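PDB 2BJ0: acetylcholine-binding protein from Bulinus truncatus, which probably binds acetylcholine, as a soluble pentameric counterpart of the ligand-binding domain of nicotinic acetylcholine receptors. Local coordinates for residues A[4-7]-A[8-11]; A[56-59]-A[60-63]; A[151-155]-A[156-160]; A[185-188]-A[189-193]. One frame throughout, in Å; residues are numbered along the deposited sequence.

Interaction 1 (A[4-7]-A[8-11]); sequences WTLL and NQIT
L6 and L7 each reach one turn up helix 4-12 with their carbonyls, to I10 and T11. I10 N meets L6 O at 2.9 Å, and T11 N meets L7 O at 2.7 Å with an N-H...O angle of 176°, both nearly straight, as in a regular alpha helix. The bond from N8 N to W4 O, at 3.3 Å, is longer and more bent.

L7 and I10 are buried, with L6 at the edge of the same apolar side. I10 has its CG1 branch anti to the carbonyl carbon (chi1 -70°), which sends CD1 back to within 4.1 Å of L6 CG, while CG2 approaches L7 CD1 at 4.2 Å. An alanine here is likely to cost both leucines their side-chain contacts with this residue and to open a gap towards Y60 and M80. T11 OG1 bonds the carbonyl of K79; L7 O, 3.0 Å away, is a second possible acceptor for the same proton. Q9, suited to the solvent side, lays OE1 beside L6 CD1, while its NE2 bonds E13.

L6 rests on S63, and I10 on Y60 and M80, in nearby loops; W4 and L7 pack against V16 and D15 of a second subunit, at a subunit boundary.

Interaction 2 (A[56-59]-A[60-63]); sequences WKVP and YYSS
A CH-pi contact between V58 and Y61 packs across the turn where strand 45-57 gives way to a short 3-10 segment. V58 CB stands 3.4 Å from the centroid of the Y61 ring and only 3° off its normal, so the isopropyl group straddles one face. With CG1 anti to the backbone N (chi1 -174°), that methyl falls near Y61 CE1, at 3.3 Å, and CG2 is left over the CE2 and CZ side; a branched residue thus covers the ring's breadth. CG1 also touches Y60 CD2, at 3.6 Å.

The backbone keeps the pair together: Y61 N donates to V58 O from above the carbonyl plane. P59, whose ring suits the start of a helical turn, offers its carbonyl O to S62 N at 3.0 Å and S62 OG at 3.1 Å.

A water joins Y61 OH, 2.7 Å away, to W56 NE1, whose proton it accepts. With an alanine in place of Y61, V58 would probably lose the ring face it packs on and the water its hydroxyl partner. Tyrosine does two jobs: its face takes the hydrocarbon of V58, and its hydroxyl shares with W56 NE1 a water that satisfies the buried indole N-H.

Interaction 3 (A[151-155]-A[156-160]); sequences LITGE and EGVVN
A type I beta turn from G154 to G157 carries the chain out of strand 149-153 into the loop that corresponds to loop F (loop 9) of nicotinic receptors, a segment that lies at the subunit interface in this family. Its closing bond runs from G157 N to G154 O, 3.0 Å long with an N-H...O angle of 153°, the donor tilted from the carbonyl plane. E155 and E156 fill the two central positions, and G157 follows with a positive phi of 70°, a conformation that favours glycine. At the start of the turn, G154 is still paired through its backbone with L29 of strand 25-40.

The corner residues differ in role. E155 extends from an exposed corner, where a charged, flexible chain is at ease. E156 points its carboxylate from the turn towards other parts of the assembly: OE1 forms a salt bridge with K32, while OE2 is bonded by Q53 and by S185 of a second subunit, whose C186 also packs on it. Several donors thus hold the carboxylate, and the lysine would probably favour its ionised form. The backbone N of E156 is bound by N30 OD1.

Just before the turn, the methyl of T153 lies against the backbone of G157. T153 OG1, weakly bonded to Q177, is anti to the carbonyl carbon (chi1 -72°); CG2 is then anti to the backbone N and faces the returning chain. V158 crosses T153 at about a right angle, its CG2 lying 3.8 Å from T153 OG1, while T153 CG2 rests 3.5 Å from the carbonyl carbon of G157.

Interaction 4 (A[185-188]-A[189-193]); sequences SCCE and NMYDD
From extended C187, the chain bends at E188 and is extended again at N189 as it enters strand 190-202, bringing the Y191 ring alongside the C186-C187 disulfide. C186 SG and C187 SG are joined at 2.1 Å, which stiffens this peptide unit.

Sulfur and ring meet obliquely. C187 SG comes closest, 3.4 Å from Y191 OH and 4.0 Å from Y191 CE1, and stands 5.1 Å from the ring centroid, 74° off the normal. C186 SG is 5.4 Å from the centroid but less inclined, at 52°, and 4.3 Å from Y191 OH, so both sulfurs lie near the hydroxyl end. The tyrosine has its CG anti to the carbonyl carbon (chi1 -76°), and its length lets the phenol span from strand to sulfurs; polarisable sulfur suits an aromatic neighbour. N189 ND2 is bonded to D145, while N189 O is buried without a partner.

Y191 touches Y88 of its own chain and Q72 of a third subunit, and C186 N binds a sulfonate molecule, probably from crystallisation. A vicinal disulfide beside a tyrosine is the hallmark of loop C in the alpha subunits of nicotinic receptors, where it folds over the agonist site; a like role is probable here.

From the N terminus the four contacts follow in series; each is a local bend or turn, and none nests within or crosses another. Interaction 1 lies within helix 4-12, and interaction 2 closes the turn after strand 45-57. These two touch, Q9 meeting Y60, and I10 meeting Y60 and Y61, so the helix is fastened to that turn. Interaction 3 turns the chain out of strand 149-153, and interaction 4 shapes the bend into strand 190-202. Their strands meet where L151 N probably bonds D192 OD2, joining the two sheets. Between subunits, E156 of interaction 3 bonds S185 of a second subunit, placing segments 156-160 and 185-188 across one interface.

Interaction 1 (A[4-7]-A[8-11])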
loop_
_atom_site.group_PDB
_atom_site.type_symbol
_atom_site.label_atom_id
_atom_site.label_comp_id
_atom_site.label_asym_id
_atom_site.label_seq_id
_atom_site.Cartn_x
_atom_site.Cartn_y
_atom_site.Cartn_z
ATOM N N TRP A 4 -25.544 -5.314 18.105
ATOM C CA TRP A 4 -24.676 -4.273 17.525
ATOM C C TRP A 4 -24.104 -3.294 18.521
ATOM O O TRP A 4 -22.960 -2.883 18.408
ATOM C CB TRP A 4 -25.408 -3.500 16.427
ATOM C CG TRP A 4 -25.742 -4.349 15.258
ATOM C CD1 TRP A 4 -26.949 -4.860 14.955
ATOM C CD2 TRP A 4 -24.844 -4.780 14.213
ATOM N NE1 TRP A 4 -26.876 -5.589 13.791
ATOM C CE2 TRP A 4 -25.590 -5.556 13.318
ATOM C CE3 TRP A 4 -23.468 -4.594 13.956
ATOM C CZ2 TRP A 4 -25.027 -6.149 12.164
ATOM C CZ3 TRP A 4 -22.909 -5.175 12.818
ATOM C CH2 TRP A 4 -23.693 -5.939 11.933
ATOM N N THR A 5 -24.896 -2.933 19.519
ATOM C CA THR A 5 -24.418 -2.042 20.555
ATOM C C THR A 5 -23.300 -2.652 21.400
ATOM O O THR A 5 -22.515 -1.932 21.979
ATOM C CB THR A 5 -25.575 -1.642 21.462
ATOM O OG1 THR A 5 -26.422 -2.778 21.651
ATOM C CG2 THR A 5 -26.463 -0.607 20.766
ATOM N N LEU A 6 -23.252 -3.978 21.516
ATOM C CA LEU A 6 -22.128 -4.590 22.212
ATOM C C LEU A 6 -20.847 -4.428 21.364
ATOM O O LEU A 6 -19.770 -4.164 21.883
ATOM C CB LEU A 6 -22.402 -6.067 22.498
ATOM C CG LEU A 6 -21.298 -6.810 23.259
ATOM C CD1 LEU A 6 -20.926 -6.145 24.550
ATOM C CD2 LEU A 6 -21.788 -8.206 23.527
ATOM N N LEU A 7 -20.988 -4.566 20.054
ATOM C CA LEU A 7 -19.862 -4.418 19.150
ATOM C C LEU A 7 -19.231 -3.045 19.325
ATOM O O LEU A 7 -18.016 -2.888 19.231
ATOM C CB LEU A 7 -20.313 -4.670 17.709
ATOM C CG LEU A 7 -19.281 -5.167 16.720
ATOM C CD1 LEU A 7 -18.435 -6.317 17.312
ATOM C CD2 LEU A 7 -20.017 -5.602 15.481
ATOM N N ASN A 8 -20.040 -2.051 19.650
ATOM C CA ASN A 8 -19.502 -0.735 19.938
ATOM C C ASN A 8 -18.619 -0.675 21.185
ATOM O O ASN A 8 -17.655 0.083 21.211
ATOM C CB ASN A 8 -20.642 0.288 20.034
ATOM C CG ASN A 8 -21.453 0.381 18.746
ATOM O OD1 ASN A 8 -21.056 -0.147 17.681
ATOM N ND2 ASN A 8 -22.599 1.056 18.833
ATOM N N GLN A 9 -18.944 -1.440 22.228
ATOM C CA GLN A 9 -18.010 -1.596 23.361
ATOM C C GLN A 9 -16.737 -2.349 22.901
ATOM O O GLN A 9 -15.628 -1.914 23.173
ATOM C CB GLN A 9 -18.664 -2.337 24.558
ATOM C CG GLN A 9 -17.672 -2.599 25.702
ATOM C CD GLN A 9 -18.162 -3.569 26.764
ATOM O OE1 GLN A 9 -19.226 -4.166 26.615
ATOM N NE2 GLN A 9 -17.383 -3.721 27.845
ATOM N N ILE A 10 -16.922 -3.464 22.201
ATOM C CA ILE A 10 -15.840 -4.332 21.714
ATOM C C ILE A 10 -14.870 -3.554 20.821
ATOM O O ILE A 10 -13.668 -3.569 21.029
ATOM C CB ILE A 10 -16.440 -5.550 20.971
ATOM C CG1 ILE A 10 -17.144 -6.499 21.952
ATOM C CG2 ILE A 10 -15.359 -6.307 20.160
ATOM C CD1 ILE A 10 -17.857 -7.664 21.299
ATOM N N THR A 11 -15.396 -2.842 19.825
ATOM C CA THR A 11 -14.531 -2.007 19.014
ATOM C C THR A 11 -13.930 -0.850 19.824
ATOM O O THR A 11 -12.744 -0.504 19.696
ATOM C CB THR A 11 -15.352 -1.509 17.841
ATOM O OG1 THR A 11 -15.886 -2.660 17.171
ATOM C CG2 THR A 11 -14.434 -0.820 16.805
#

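Interaction 2 (A[56-59]-A[60-63])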
loop_
_atom_site.group_PDB
_atom_site.type_symbol
_atom_site.label_atom_id
_atom_site.label_comp_id
_atom_site.label_asym_id
_atom_site.label_seq_id
_atom_site.Cartn_x
_atom_site.Cartn_y
_atom_site.Cartn_z
ATOM N N TRP A 56 -8.339 -17.379 21.170
ATOM C CA TRP A 56 -8.380 -16.869 22.529
ATOM C C TRP A 56 -9.838 -16.687 22.876
ATOM O O TRP A 56 -10.673 -16.790 22.010
ATOM C CB TRP A 56 -7.557 -15.582 22.683
ATOM C CG TRP A 56 -8.115 -14.431 21.934
ATOM C CD1 TRP A 56 -8.891 -13.426 22.434
ATOM C CD2 TRP A 56 -8.002 -14.196 20.536
ATOM N NE1 TRP A 56 -9.250 -12.557 21.427
ATOM C CE2 TRP A 56 -8.701 -12.999 20.250
ATOM C CE3 TRP A 56 -7.355 -14.858 19.482
ATOM C CZ2 TRP A 56 -8.791 -12.475 18.960
ATOM C CZ3 TRP A 56 -7.439 -14.308 18.191
ATOM C CH2 TRP A 56 -8.155 -13.143 17.955
ATOM N N LYS A 57 -10.149 -16.452 24.146
ATOM C CA LYS A 57 -11.542 -16.354 24.575
ATOM C C LYS A 57 -11.774 -15.093 25.383
ATOM O O LYS A 57 -10.948 -14.712 26.216
ATOM C CB LYS A 57 -11.896 -17.581 25.409
ATOM C CG LYS A 57 -13.345 -17.716 25.817
ATOM C CD LYS A 57 -13.491 -18.922 26.761
ATOM C CE LYS A 57 -14.950 -19.255 26.974
ATOM N NZ LYS A 57 -15.041 -20.625 27.525
ATOM N N VAL A 58 -12.872 -14.408 25.084
ATOM C CA VAL A 58 -13.288 -13.226 25.830
ATOM C C VAL A 58 -14.733 -13.462 26.265
ATOM O O VAL A 58 -15.653 -13.354 25.445
ATOM C CB VAL A 58 -13.178 -11.913 24.982
ATOM C CG1 VAL A 58 -13.489 -10.677 25.842
ATOM C CG2 VAL A 58 -11.804 -11.788 24.341
ATOM N N PRO A 59 -14.927 -13.858 27.524
ATOM C CA PRO A 59 -16.269 -14.121 28.061
ATOM C C PRO A 59 -17.344 -13.071 27.681
ATOM O O PRO A 59 -18.399 -13.434 27.165
ATOM C CB PRO A 59 -16.007 -14.178 29.564
ATOM C CG PRO A 59 -14.635 -14.935 29.593
ATOM C CD PRO A 59 -13.878 -14.123 28.532
ATOM N N TYR A 60 -17.059 -11.790 27.876
ATOM C CA TYR A 60 -18.075 -10.770 27.590
ATOM C C TYR A 60 -18.586 -10.737 26.116
ATOM O O TYR A 60 -19.689 -10.251 25.873
ATOM C CB TYR A 60 -17.675 -9.395 28.165
ATOM C CG TYR A 60 -16.919 -8.408 27.269
ATOM C CD1 TYR A 60 -17.599 -7.603 26.360
ATOM C CD2 TYR A 60 -15.553 -8.233 27.407
ATOM C CE1 TYR A 60 -16.915 -6.665 25.568
ATOM C CE2 TYR A 60 -14.851 -7.302 26.630
ATOM C CZ TYR A 60 -15.545 -6.520 25.714
ATOM O OH TYR A 60 -14.852 -5.607 24.952
ATOM N N TYR A 61 -17.805 -11.293 25.175
ATOM C CA TYR A 61 -18.184 -11.411 23.757
ATOM C C TYR A 61 -19.368 -12.343 23.536
ATOM O O TYR A 61 -20.048 -12.244 22.511
ATOM C CB TYR A 61 -17.019 -11.907 22.853
ATOM C CG TYR A 61 -15.823 -10.983 22.627
ATOM C CD1 TYR A 61 -15.652 -9.794 23.348
ATOM C CD2 TYR A 61 -14.824 -11.343 21.710
ATOM C CE1 TYR A 61 -14.508 -8.981 23.162
ATOM C CE2 TYR A 61 -13.696 -10.540 21.510
ATOM C CZ TYR A 61 -13.540 -9.377 22.230
ATOM O OH TYR A 61 -12.412 -8.607 22.015
ATOM N N SER A 62 -19.620 -13.253 24.474
ATOM C CA SER A 62 -20.687 -14.256 24.265
ATOM C C SER A 62 -22.080 -13.632 24.077
ATOM O O SER A 62 -22.956 -14.242 23.487
ATOM C CB SER A 62 -20.747 -15.247 25.431
ATOM O OG SER A 62 -21.185 -14.593 26.614
ATOM N N SER A 63 -22.277 -12.421 24.583
ATOM C CA SER A 63 -23.554 -11.742 24.459
ATOM C C SER A 63 -23.788 -11.186 23.061
ATOM O O SER A 63 -24.816 -10.579 22.786
ATOM C CB SER A 63 -23.629 -10.616 25.470
ATOM O OG SER A 63 -23.870 -11.171 26.739
HETATM O O HOH W 1 -10.162 -9.905 21.337
#

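Interaction 3 (A[151-155]-A[156-160])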
loop_
_atom_site.group_PDB
_atom_site.type_symbol
_atom_site.label_atom_id
_atom_site.label_comp_id
_atom_site.label_asym_id
_atom_site.label_seq_id
_atom_site.Cartn_x
_atom_site.Cartn_y
_atom_site.Cartn_z
ATOM N N LEU A 151 1.298 -17.592 25.647
ATOM C CA LEU A 151 1.186 -18.482 24.494
ATOM C C LEU A 151 1.097 -19.914 24.967
ATOM O O LEU A 151 1.790 -20.298 25.913
ATOM C CB LEU A 151 2.425 -18.382 23.598
ATOM C CG LEU A 151 2.479 -17.220 22.615
ATOM C CD1 LEU A 151 3.696 -17.318 21.721
ATOM C CD2 LEU A 151 1.217 -17.205 21.781
ATOM N N ILE A 152 0.244 -20.689 24.310
ATOM C CA ILE A 152 0.129 -22.114 24.573
ATOM C C ILE A 152 -0.011 -22.818 23.222
ATOM O O ILE A 152 -0.475 -22.222 22.233
ATOM C CB ILE A 152 -1.078 -22.446 25.530
ATOM C CG1 ILE A 152 -2.414 -22.025 24.921
ATOM C CG2 ILE A 152 -0.901 -21.802 26.937
ATOM C CD1 ILE A 152 -3.641 -22.371 25.790
ATOM N N THR A 153 0.437 -24.063 23.162
ATOM C CA THR A 153 0.180 -24.893 21.998
ATOM C C THR A 153 -1.316 -25.200 21.889
ATOM O O THR A 153 -1.979 -25.588 22.863
ATOM C CB THR A 153 1.052 -26.163 22.039
ATOM O OG1 THR A 153 2.408 -25.789 21.756
ATOM C CG2 THR A 153 0.730 -27.126 20.876
ATOM N N GLY A 154 -1.845 -24.976 20.695
ATOM C CA GLY A 154 -3.255 -25.228 20.429
ATOM C C GLY A 154 -3.629 -26.695 20.327
ATOM O O GLY A 154 -2.764 -27.583 20.360
ATOM N N GLU A 155 -4.929 -26.926 20.148
ATOM C CA GLU A 155 -5.552 -28.259 20.139
ATOM C C GLU A 155 -4.912 -29.351 19.269
ATOM O O GLU A 155 -5.017 -30.541 19.582
ATOM C CB GLU A 155 -7.014 -28.122 19.734
ATOM C CG GLU A 155 -7.862 -27.396 20.751
ATOM C CD GLU A 155 -9.333 -27.504 20.415
ATOM O OE1 GLU A 155 -9.713 -27.188 19.256
ATOM O OE2 GLU A 155 -10.104 -27.931 21.305
ATOM N N GLU A 156 -4.265 -28.949 18.179
ATOM C CA GLU A 156 -3.682 -29.896 17.230
ATOM C C GLU A 156 -2.338 -30.471 17.671
ATOM O O GLU A 156 -1.753 -31.315 16.987
ATOM C CB GLU A 156 -3.565 -29.237 15.864
ATOM C CG GLU A 156 -4.909 -28.813 15.298
ATOM C CD GLU A 156 -4.831 -28.535 13.818
ATOM O OE1 GLU A 156 -3.925 -29.097 13.170
ATOM O OE2 GLU A 156 -5.668 -27.755 13.300
ATOM N N GLY A 157 -1.859 -30.007 18.819
ATOM C CA GLY A 157 -0.545 -30.373 19.326
ATOM C C GLY A 157 0.600 -29.776 18.525
ATOM O O GLY A 157 0.428 -28.818 17.752
ATOM N N VAL A 158 1.769 -30.371 18.708
ATOM C CA VAL A 158 3.014 -29.871 18.159
ATOM C C VAL A 158 3.322 -30.622 16.858
ATOM O O VAL A 158 4.321 -30.367 16.195
ATOM C CB VAL A 158 4.125 -30.038 19.256
ATOM C CG1 VAL A 158 5.532 -30.297 18.683
ATOM C CG2 VAL A 158 4.111 -28.844 20.202
ATOM N N VAL A 159 2.425 -31.518 16.476
ATOM C CA VAL A 159 2.766 -32.595 15.549
ATOM C C VAL A 159 2.112 -32.538 14.170
ATOM O O VAL A 159 2.419 -33.376 13.315
ATOM C CB VAL A 159 2.407 -33.966 16.184
ATOM C CG1 VAL A 159 3.309 -34.232 17.380
ATOM C CG2 VAL A 159 0.895 -34.003 16.578
ATOM N N ASN A 160 1.216 -31.583 13.942
ATOM C CA ASN A 160 0.532 -31.537 12.650
ATOM C C ASN A 160 0.758 -30.366 11.682
ATOM O O ASN A 160 -0.087 -30.089 10.815
ATOM C CB ASN A 160 -0.942 -31.813 12.837
ATOM C CG ASN A 160 -1.273 -33.231 12.487
ATOM O OD1 ASN A 160 -1.066 -33.673 11.337
ATOM N ND2 ASN A 160 -1.714 -33.990 13.483
#

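Interaction 4 (A[185-188]-A[189-193])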
loop_
_atom_site.group_PDB
_atom_site.type_symbol
_atom_site.label_atom_id
_atom_site.label_comp_id
_atom_site.label_asym_id
_atom_site.label_seq_id
_atom_site.Cartn_x
_atom_site.Cartn_y
_atom_site.Cartn_z
ATOM N N SER A 185 15.636 -6.802 26.773
ATOM C CA SER A 185 16.257 -5.582 27.260
ATOM C C SER A 185 15.265 -4.501 27.703
ATOM O O SER A 185 15.430 -3.887 28.757
ATOM C CB SER A 185 17.134 -5.035 26.142
ATOM O OG SER A 185 17.952 -3.998 26.606
ATOM N N CYS A 186 14.246 -4.273 26.883
ATOM C CA CYS A 186 13.245 -3.244 27.131
ATOM C C CYS A 186 12.513 -3.362 28.483
ATOM O O CYS A 186 12.140 -2.348 29.084
ATOM C CB CYS A 186 12.194 -3.302 26.022
ATOM S SG CYS A 186 11.161 -4.795 26.166
ATOM N N CYS A 187 12.303 -4.592 28.948
ATOM C CA CYS A 187 11.229 -4.870 29.896
ATOM C C CYS A 187 11.613 -5.812 31.035
ATOM O O CYS A 187 12.527 -6.623 30.916
ATOM C CB CYS A 187 10.026 -5.437 29.135
ATOM S SG CYS A 187 9.682 -4.561 27.577
ATOM N N GLU A 188 10.887 -5.705 32.137
ATOM C CA GLU A 188 11.166 -6.517 33.309
ATOM C C GLU A 188 10.663 -7.954 33.123
ATOM O O GLU A 188 11.365 -8.914 33.476
ATOM C CB GLU A 188 10.555 -5.882 34.561
ATOM C CG GLU A 188 11.284 -6.256 35.844
ATOM C CD GLU A 188 10.416 -6.146 37.082
ATOM O OE1 GLU A 188 9.361 -5.465 37.027
ATOM O OE2 GLU A 188 10.793 -6.750 38.116
ATOM N N ASN A 189 9.452 -8.095 32.575
ATOM C CA ASN A 189 8.849 -9.420 32.342
ATOM C C ASN A 189 9.365 -10.117 31.068
ATOM O O ASN A 189 9.891 -9.476 30.142
ATOM C CB ASN A 189 7.312 -9.344 32.321
ATOM C CG ASN A 189 6.725 -8.731 33.594
ATOM O OD1 ASN A 189 7.085 -9.109 34.716
ATOM N ND2 ASN A 189 5.804 -7.785 33.419
ATOM N N MET A 190 9.222 -11.435 31.037
ATOM C CA MET A 190 9.576 -12.192 29.853
ATOM C C MET A 190 8.453 -12.180 28.806
ATOM O O MET A 190 7.290 -11.895 29.108
ATOM C CB MET A 190 9.915 -13.626 30.232
ATOM C CG MET A 190 11.074 -13.789 31.215
ATOM S SD MET A 190 11.405 -15.574 31.320
ATOM C CE MET A 190 11.403 -15.831 33.112
ATOM N N TYR A 191 8.831 -12.495 27.577
ATOM C CA TYR A 191 7.906 -12.646 26.468
ATOM C C TYR A 191 7.864 -14.115 26.061
ATOM O O TYR A 191 8.893 -14.750 25.996
ATOM C CB TYR A 191 8.372 -11.772 25.302
ATOM C CG TYR A 191 8.054 -10.314 25.536
ATOM C CD1 TYR A 191 8.698 -9.588 26.545
ATOM C CD2 TYR A 191 7.098 -9.657 24.765
ATOM C CE1 TYR A 191 8.389 -8.237 26.779
ATOM C CE2 TYR A 191 6.785 -8.326 24.994
ATOM C CZ TYR A 191 7.430 -7.622 25.994
ATOM O OH TYR A 191 7.103 -6.299 26.233
ATOM N N ASP A 192 6.681 -14.653 25.803
ATOM C CA ASP A 192 6.554 -15.978 25.217
ATOM C C ASP A 192 6.787 -15.980 23.706
ATOM O O ASP A 192 6.382 -15.051 23.001
ATOM C CB ASP A 192 5.168 -16.511 25.453
ATOM C CG ASP A 192 4.896 -16.828 26.918
ATOM O OD1 ASP A 192 5.819 -16.760 27.759
ATOM O OD2 ASP A 192 3.766 -17.121 27.299
ATOM N N ASP A 193 7.414 -17.037 23.209
ATOM C CA ASP A 193 7.407 -17.270 21.777
ATOM C C ASP A 193 7.191 -18.734 21.472
ATOM O O ASP A 193 7.447 -19.601 22.318
ATOM C CB ASP A 193 8.650 -16.708 21.090
ATOM C CG ASP A 193 9.908 -17.409 21.498
ATOM O OD1 ASP A 193 10.236 -18.463 20.904
ATOM O OD2 ASP A 193 10.659 -16.958 22.388
#